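Local coordinates for ABC transporter binding protein AcbH (Actinoplanes, PDB 3OO8) that serves as the extracellular receptor of an ABC transporter for sugar uptake, binding beta-D-galactopyranose with exclusive preference, at residues P189-F194 against S368-R373; T193-N198 against D205-L210; P141-Y146 against D294-P299. The protein carries 2 engineered substitutions. One frame throughout, in Å; residues are numbered along the deposited sequence.

Contact 1: residues P189-F194 against S368-R373; sequences PALGTF and SQFMER. Engineered in segment 368-373: Glu372 (natural residue Asp).
Leu191 is the main bump of segment 189-194, and it fits a notch between Phe370 and Met371. Its CB comes obliquely to the Phe370 ring, 3.8 Å from CZ. Both its methyls face the Met371 sulfur, CD2 the nearer at 3.9 Å from SD, while CD1 also reaches the aliphatic CG of the engineered Glu372, at 4.0 Å. The Leu191 and Met371 side chains cross at about a right angle. Next door, at Gly192, the Phe370 ring lies against bare backbone, its CE1 3.6 Å from Gly192 N. Met371 then supplies the second bump. It runs extended through chi1 and chi2 and bends at chi3 (-65°), which swings CE against the Phe194 ring, 3.5 Å from CD2. The side-chain packing is apolar; nearby, Met371 N makes a weak hydrogen bond to Asp195 OD2. Phe370, at the N-cap position of helix 371-374, also stacks with Trp142. The start of helix 191-201 thus packs against the turn that leads into Glu372 and Arg373, two positions of the galactose site of this class 2 solute-binding protein.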
# COMPACT_ATOMS: atom_id res chain seq x y z
N PRO A 189 -6.75 5.08 -8.82
CA PRO A 189 -7.50 5.18 -7.55
C PRO A 189 -8.57 4.09 -7.32
O PRO A 189 -8.65 3.55 -6.21
CB PRO A 189 -8.16 6.58 -7.63
CG PRO A 189 -7.17 7.37 -8.46
CD PRO A 189 -6.74 6.37 -9.54
N ALA A 190 -9.34 3.74 -8.36
CA ALA A 190 -10.43 2.77 -8.19
C ALA A 190 -9.95 1.35 -7.92
O ALA A 190 -10.73 0.52 -7.46
CB ALA A 190 -11.36 2.78 -9.45
N LEU A 191 -8.70 1.08 -8.26
CA LEU A 191 -8.15 -0.25 -7.95
C LEU A 191 -8.23 -0.50 -6.44
O LEU A 191 -8.41 -1.64 -6.02
CB LEU A 191 -6.70 -0.37 -8.40
CG LEU A 191 -6.41 -0.12 -9.90
CD1 LEU A 191 -4.95 -0.46 -10.17
CD2 LEU A 191 -7.38 -1.00 -10.72
N GLY A 192 -8.11 0.56 -5.65
CA GLY A 192 -8.18 0.42 -4.18
C GLY A 192 -9.54 -0.06 -3.71
O GLY A 192 -9.65 -0.72 -2.68
N THR A 193 -10.60 0.36 -4.40
CA THR A 193 -11.94 -0.11 -4.04
C THR A 193 -12.09 -1.61 -4.38
O THR A 193 -12.66 -2.37 -3.60
CB THR A 193 -13.03 0.75 -4.70
OG1 THR A 193 -13.02 2.03 -4.05
CG2 THR A 193 -14.38 0.10 -4.50
N PHE A 194 -11.57 -2.01 -5.54
CA PHE A 194 -11.59 -3.44 -5.88
C PHE A 194 -10.88 -4.23 -4.78
O PHE A 194 -11.43 -5.21 -4.24
CB PHE A 194 -10.94 -3.77 -7.23
CG PHE A 194 -10.96 -5.25 -7.50
CD1 PHE A 194 -12.04 -5.84 -8.16
CD2 PHE A 194 -9.93 -6.07 -7.03
CE1 PHE A 194 -12.08 -7.20 -8.36
CE2 PHE A 194 -9.98 -7.45 -7.20
CZ PHE A 194 -11.06 -8.01 -7.88
N SER A 368 -1.95 -6.13 2.42
CA SER A 368 -1.67 -6.23 1.00
C SER A 368 -0.95 -4.94 0.58
O SER A 368 -0.76 -4.04 1.40
CB SER A 368 -2.97 -6.54 0.25
OG SER A 368 -3.97 -5.57 0.60
N GLN A 369 -0.54 -4.84 -0.69
CA GLN A 369 0.41 -3.80 -1.08
C GLN A 369 -0.11 -2.89 -2.18
O GLN A 369 0.69 -2.17 -2.78
CB GLN A 369 1.66 -4.48 -1.64
CG GLN A 369 2.33 -5.44 -0.65
CD GLN A 369 2.69 -4.75 0.67
OE1 GLN A 369 3.29 -3.68 0.68
NE2 GLN A 369 2.37 -5.39 1.79
N PHE A 370 -1.43 -2.95 -2.40
CA PHE A 370 -2.14 -2.25 -3.51
C PHE A 370 -2.00 -3.06 -4.79
O PHE A 370 -0.98 -3.69 -5.02
CB PHE A 370 -1.69 -0.79 -3.68
CG PHE A 370 -2.55 0.00 -4.65
CD1 PHE A 370 -3.85 0.39 -4.32
CD2 PHE A 370 -2.02 0.39 -5.87
CE1 PHE A 370 -4.62 1.14 -5.22
CE2 PHE A 370 -2.79 1.14 -6.76
CZ PHE A 370 -4.08 1.50 -6.43
N MET A 371 -3.04 -3.06 -5.61
CA MET A 371 -3.04 -3.93 -6.79
C MET A 371 -1.81 -3.77 -7.68
O MET A 371 -1.27 -4.75 -8.19
CB MET A 371 -4.32 -3.74 -7.61
CG MET A 371 -4.41 -4.79 -8.72
SD MET A 371 -5.83 -4.52 -9.83
CE MET A 371 -7.21 -4.76 -8.71
N GLU A 372 -1.34 -2.54 -7.84
CA GLU A 372 -0.17 -2.29 -8.68
C GLU A 372 1.13 -2.99 -8.24
O GLU A 372 2.05 -3.16 -9.06
CB GLU A 372 0.07 -0.80 -8.79
CG GLU A 372 -0.99 -0.12 -9.59
CD GLU A 372 -0.57 0.19 -10.99
OE1 GLU A 372 0.16 -0.63 -11.62
OE2 GLU A 372 -0.97 1.29 -11.43
N ARG A 373 1.20 -3.37 -6.97
CA ARG A 373 2.37 -4.07 -6.45
C ARG A 373 2.08 -5.52 -6.16
O ARG A 373 3.01 -6.34 -6.12
CB ARG A 373 2.86 -3.37 -5.16
CG ARG A 373 3.40 -1.99 -5.41
CD ARG A 373 3.89 -1.39 -4.09
NE ARG A 373 4.61 -0.13 -4.31
CZ ARG A 373 5.33 0.47 -3.36
NH1 ARG A 373 5.42 -0.08 -2.17
NH2 ARG A 373 6.00 1.60 -3.62

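Contact 2: residues T193-N198 against D205-L210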
# COMPACT_ATOMS: atom_id res chain seq x y z
N THR A 193 -10.60 0.36 -4.40
CA THR A 193 -11.94 -0.11 -4.04
C THR A 193 -12.09 -1.61 -4.38
O THR A 193 -12.66 -2.37 -3.60
CB THR A 193 -13.03 0.75 -4.70
OG1 THR A 193 -13.02 2.03 -4.05
CG2 THR A 193 -14.38 0.10 -4.50
N PHE A 194 -11.57 -2.01 -5.54
CA PHE A 194 -11.59 -3.44 -5.88
C PHE A 194 -10.88 -4.23 -4.78
O PHE A 194 -11.43 -5.21 -4.24
CB PHE A 194 -10.94 -3.77 -7.23
CG PHE A 194 -10.96 -5.25 -7.50
CD1 PHE A 194 -12.04 -5.84 -8.16
CD2 PHE A 194 -9.93 -6.07 -7.03
CE1 PHE A 194 -12.08 -7.20 -8.36
CE2 PHE A 194 -9.98 -7.45 -7.20
CZ PHE A 194 -11.06 -8.01 -7.88
N ASP A 195 -9.68 -3.79 -4.44
CA ASP A 195 -8.89 -4.49 -3.44
C ASP A 195 -9.61 -4.64 -2.11
O ASP A 195 -9.62 -5.72 -1.52
CB ASP A 195 -7.59 -3.75 -3.16
CG ASP A 195 -6.63 -3.75 -4.33
OD1 ASP A 195 -6.78 -4.50 -5.33
OD2 ASP A 195 -5.66 -2.93 -4.18
N ILE A 196 -10.18 -3.56 -1.60
CA ILE A 196 -10.77 -3.62 -0.26
C ILE A 196 -12.05 -4.47 -0.24
O ILE A 196 -12.29 -5.20 0.74
CB ILE A 196 -10.95 -2.21 0.37
CG1 ILE A 196 -11.09 -2.27 1.89
CG2 ILE A 196 -12.13 -1.41 -0.26
CD1 ILE A 196 -10.00 -3.05 2.65
N LEU A 197 -12.89 -4.35 -1.28
CA LEU A 197 -14.08 -5.21 -1.40
C LEU A 197 -13.65 -6.68 -1.43
O LEU A 197 -14.25 -7.50 -0.74
CB LEU A 197 -14.87 -4.87 -2.64
CG LEU A 197 -15.54 -3.51 -2.56
CD1 LEU A 197 -16.23 -3.29 -3.88
CD2 LEU A 197 -16.61 -3.47 -1.45
N ASN A 198 -12.63 -6.99 -2.22
CA ASN A 198 -12.13 -8.37 -2.29
C ASN A 198 -11.60 -8.88 -0.94
O ASN A 198 -11.94 -10.00 -0.51
CB ASN A 198 -11.09 -8.50 -3.42
CG ASN A 198 -10.93 -9.93 -3.92
OD1 ASN A 198 -11.87 -10.72 -3.90
ND2 ASN A 198 -9.74 -10.23 -4.46
N ASP A 205 -6.01 -14.37 1.53
CA ASP A 205 -5.45 -15.48 0.77
C ASP A 205 -6.02 -15.57 -0.64
O ASP A 205 -5.29 -15.72 -1.63
CB ASP A 205 -5.67 -16.79 1.51
CG ASP A 205 -4.79 -16.92 2.75
OD1 ASP A 205 -3.76 -16.20 2.85
OD2 ASP A 205 -5.14 -17.74 3.62
N TYR A 206 -7.34 -15.42 -0.74
CA TYR A 206 -7.99 -15.35 -2.06
C TYR A 206 -7.55 -14.15 -2.90
O TYR A 206 -7.32 -14.29 -4.10
CB TYR A 206 -9.52 -15.26 -1.87
CG TYR A 206 -10.31 -15.21 -3.16
CD1 TYR A 206 -10.82 -16.38 -3.73
CD2 TYR A 206 -10.64 -14.00 -3.78
CE1 TYR A 206 -11.56 -16.33 -4.91
CE2 TYR A 206 -11.34 -13.95 -4.97
CZ TYR A 206 -11.85 -15.11 -5.51
OH TYR A 206 -12.58 -15.08 -6.66
N HIS A 207 -7.49 -12.96 -2.30
CA HIS A 207 -7.02 -11.81 -3.05
C HIS A 207 -5.63 -12.04 -3.64
O HIS A 207 -5.45 -11.79 -4.83
CB HIS A 207 -7.06 -10.54 -2.17
CG HIS A 207 -6.61 -9.30 -2.87
ND1 HIS A 207 -7.31 -8.70 -3.91
CD2 HIS A 207 -5.53 -8.50 -2.64
CE1 HIS A 207 -6.67 -7.61 -4.29
NE2 HIS A 207 -5.59 -7.47 -3.54
N ILE A 208 -4.69 -12.58 -2.85
CA ILE A 208 -3.35 -12.83 -3.36
C ILE A 208 -3.36 -13.92 -4.46
O ILE A 208 -2.66 -13.77 -5.47
CB ILE A 208 -2.31 -13.14 -2.23
CG1 ILE A 208 -2.27 -12.01 -1.21
CG2 ILE A 208 -0.92 -13.30 -2.82
CD1 ILE A 208 -2.00 -10.61 -1.84
N LYS A 209 -4.17 -14.96 -4.29
CA LYS A 209 -4.31 -16.00 -5.33
C LYS A 209 -4.79 -15.38 -6.62
O LYS A 209 -4.26 -15.69 -7.71
CB LYS A 209 -5.26 -17.10 -4.89
CG LYS A 209 -4.67 -18.12 -3.91
CD LYS A 209 -5.76 -19.11 -3.53
CE LYS A 209 -5.22 -20.24 -2.68
NZ LYS A 209 -6.35 -21.12 -2.29
N LEU A 210 -5.77 -14.48 -6.51
CA LEU A 210 -6.29 -13.81 -7.70
C LEU A 210 -5.19 -12.96 -8.35
O LEU A 210 -5.01 -12.97 -9.56
CB LEU A 210 -7.51 -12.93 -7.36
CG LEU A 210 -8.18 -12.22 -8.54
CD1 LEU A 210 -8.79 -13.21 -9.54
CD2 LEU A 210 -9.24 -11.21 -8.08
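The His207 imidazole lies between the two helices of a helical hairpin, 191-201 and 204-212, and takes contacts both over a face and at its edge. The backbone O of Asp195 lies over one face. At the edge come the Asn198 side-chain amide, turned 74° from the ring plane, and, more distantly, CE2 of Phe194. The Phe194 ring in turn meets both His207 CE1 and Leu210 CD2 at its edge, where Asp195 OD1 of its own helix also lies in the ring plane. The end of the Asn198 side chain lies at the edge of the Tyr206 ring, near its plane. Asn198 therefore pushes in between Tyr206 and His207, where the helices come closest: its CA is 6.2 Å from that of His207. Along the segments the axes approach to 10.1 Å and run at 135° to one another, so this is an oblique antiparallel pair.

His207 has its CG anti to the backbone N (chi1 -179°), which carries the ring across to the other helix. There CE1 lies 3.3 Å from Asp195 OD1, and the carboxylate is turned well out of the ring plane. If ionised, Asp195 would probably polarise this carbon and its neighbour NE2. The hydroxyl of Tyr206 is bound by Asp219. Helix 220-232 lies against the same corner, with Val225 touching both Phe194 and Asn198, and Val222 touching Leu210. On this side the hairpin closes with apolar atoms: Leu210 CD2 sits 3.7 Å from Phe194 CZ.

Contact 3: residues P141-Y146 against D294-P299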
# COMPACT_ATOMS: atom_id res chain seq x y z
N PRO A 141 -1.66 3.85 5.08
CA PRO A 141 -2.93 3.14 4.92
C PRO A 141 -3.87 3.66 3.84
O PRO A 141 -3.83 4.83 3.47
CB PRO A 141 -3.59 3.36 6.28
CG PRO A 141 -3.16 4.81 6.61
CD PRO A 141 -1.72 4.89 6.13
N TRP A 142 -4.70 2.73 3.34
CA TRP A 142 -5.83 3.04 2.45
C TRP A 142 -7.07 2.86 3.32
O TRP A 142 -7.45 1.74 3.65
CB TRP A 142 -5.86 2.08 1.26
CG TRP A 142 -5.03 2.57 0.12
CD1 TRP A 142 -3.65 2.69 0.06
CD2 TRP A 142 -5.53 3.03 -1.14
NE1 TRP A 142 -3.27 3.19 -1.18
CE2 TRP A 142 -4.41 3.44 -1.91
CE3 TRP A 142 -6.81 3.14 -1.68
CZ2 TRP A 142 -4.54 3.91 -3.22
CZ3 TRP A 142 -6.94 3.65 -3.00
CH2 TRP A 142 -5.82 4.03 -3.72
N VAL A 143 -7.74 3.98 3.62
CA VAL A 143 -8.80 4.00 4.63
C VAL A 143 -9.80 5.10 4.23
O VAL A 143 -9.59 5.77 3.24
CB VAL A 143 -8.21 4.37 6.06
CG1 VAL A 143 -7.46 3.16 6.65
CG2 VAL A 143 -7.22 5.52 5.98
N VAL A 144 -10.91 5.21 4.96
CA VAL A 144 -12.00 6.16 4.61
C VAL A 144 -11.83 7.42 5.46
O VAL A 144 -11.95 7.40 6.70
CB VAL A 144 -13.39 5.56 4.97
CG1 VAL A 144 -14.47 6.53 4.50
CG2 VAL A 144 -13.63 4.16 4.37
N PHE A 145 -11.62 8.55 4.79
CA PHE A 145 -11.41 9.84 5.47
C PHE A 145 -12.71 10.60 5.58
O PHE A 145 -13.60 10.37 4.79
CB PHE A 145 -10.40 10.66 4.66
CG PHE A 145 -9.02 10.09 4.74
CD1 PHE A 145 -8.15 10.49 5.76
CD2 PHE A 145 -8.59 9.20 3.77
CE1 PHE A 145 -6.88 9.94 5.89
CE2 PHE A 145 -7.29 8.63 3.87
CZ PHE A 145 -6.44 9.01 4.92
N TYR A 146 -12.80 11.40 6.64
CA TYR A 146 -13.99 12.24 6.87
C TYR A 146 -13.57 13.43 7.71
O TYR A 146 -12.45 13.51 8.20
CB TYR A 146 -15.05 11.44 7.61
CG TYR A 146 -14.69 11.03 9.02
CD1 TYR A 146 -15.14 11.75 10.11
CD2 TYR A 146 -13.88 9.91 9.25
CE1 TYR A 146 -14.81 11.35 11.41
CE2 TYR A 146 -13.54 9.51 10.53
CZ TYR A 146 -14.02 10.24 11.62
OH TYR A 146 -13.72 9.87 12.91
N ASP A 294 -9.73 -7.37 8.99
CA ASP A 294 -8.39 -7.89 9.27
C ASP A 294 -7.30 -7.48 8.30
O ASP A 294 -6.11 -7.67 8.58
CB ASP A 294 -8.41 -9.40 9.26
CG ASP A 294 -9.05 -9.98 10.49
OD1 ASP A 294 -9.05 -9.30 11.55
OD2 ASP A 294 -9.48 -11.15 10.40
N TYR A 295 -7.70 -6.96 7.14
CA TYR A 295 -6.76 -6.75 6.04
C TYR A 295 -6.87 -5.34 5.50
O TYR A 295 -7.93 -4.71 5.57
CB TYR A 295 -7.04 -7.77 4.92
CG TYR A 295 -7.03 -9.18 5.42
CD1 TYR A 295 -5.89 -9.69 6.03
CD2 TYR A 295 -8.15 -10.01 5.27
CE1 TYR A 295 -5.87 -10.99 6.52
CE2 TYR A 295 -8.15 -11.30 5.74
CZ TYR A 295 -7.01 -11.78 6.35
OH TYR A 295 -6.99 -13.07 6.82
N MET A 296 -5.77 -4.83 4.96
CA MET A 296 -5.75 -3.46 4.41
C MET A 296 -4.66 -3.41 3.35
O MET A 296 -3.64 -4.09 3.50
CB MET A 296 -5.32 -2.47 5.52
CG MET A 296 -5.54 -0.99 5.13
SD MET A 296 -4.62 0.08 6.28
CE MET A 296 -5.59 -0.07 7.77
N ASP A 297 -4.84 -2.61 2.31
CA ASP A 297 -3.72 -2.23 1.43
C ASP A 297 -2.88 -1.22 2.23
O ASP A 297 -3.37 -0.13 2.57
CB ASP A 297 -4.25 -1.47 0.18
CG ASP A 297 -4.60 -2.37 -1.01
OD1 ASP A 297 -4.11 -3.52 -1.16
OD2 ASP A 297 -5.40 -1.90 -1.85
N ALA A 298 -1.63 -1.56 2.52
CA ALA A 298 -0.71 -0.62 3.18
C ALA A 298 0.64 -0.78 2.50
O ALA A 298 1.51 -1.54 2.95
CB ALA A 298 -0.64 -0.90 4.70
N PRO A 299 0.85 -0.09 1.36
CA PRO A 299 2.07 -0.29 0.56
C PRO A 299 3.36 -0.07 1.37
O PRO A 299 3.57 1.01 1.92
CB PRO A 299 1.93 0.76 -0.55
CG PRO A 299 0.43 0.94 -0.69
CD PRO A 299 -0.09 0.86 0.73
O HOH W 1 -7.25 -0.90 2.18
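Part of the wall of the galactose site is built here, where Trp142, a sugar-binding residue, and Asp297 join two backbones that cross at a right angle. In the class 2 solute-binding fold of AcbH, strand 134-147 belongs to the large mixed sheet, while the weakly bonded strand 295-297 pairs instead with strand 366-368. Along these segments the axes come within 6.9 Å. A single direct backbone bond spans the crossing, from Trp142 N to Asp297 O at 3.2 Å. It is bent at the hydrogen, with an N-H...O angle of 135°. Beside it, water 1 makes a second bridge, donating to Trp142 O and accepting from Asp297 N, each 3.0 Å from its oxygen.

The Trp142 CG stands anti to the carbonyl carbon (chi1 -88°), which leaves the start of the side chain beside Asp297, CB to CB 4.0 Å. The ring continues at about a right angle across Pro299, whose CD is 4.1 Å from CD1 of the indole. Trp142 NE1 is buried and has no partner in this sugar-free model. Replacing Trp142 by an alanine would probably leave Phe370 without its stacking partner and Pro299 CD without its indole neighbour, opening a gap in the wall of the site. The Asp297 carboxylate is tied through OD1 to Ser368 OG.

Met296 fits against the start of strand 134-147. Its CG lies by Trp142 O and its SD is pressed tightly against Pro141, 3.4 Å from CB. The bend at chi3 brings Met296 CE to 3.9 Å from Val143 CG1.

How the contacts relate
All three contacts are buried, but contacts 1 and 3 lie about 8 Å from the centre of the chain and contact 2 about 13 Å, measured between centres. Contacts 1 and 2 share helix 191-201: its start packs on the turn at 368-373, and its next turns on helix 204-212. Contact 1 is mainly apolar side-chain packing, contact 2 mixes aromatic edges with polar groups, and contact 3 adds a direct backbone bond and a water bridge to apolar packing. Segments 294-299 and 368-373 are joined by Ser368 O to Ala298 N (2.9 Å). Contacts 2 and 3 meet where Asp195 OD2 lies 2.6 Å from Asp297 OD2, a closeness suggesting that one carboxylate may be protonated.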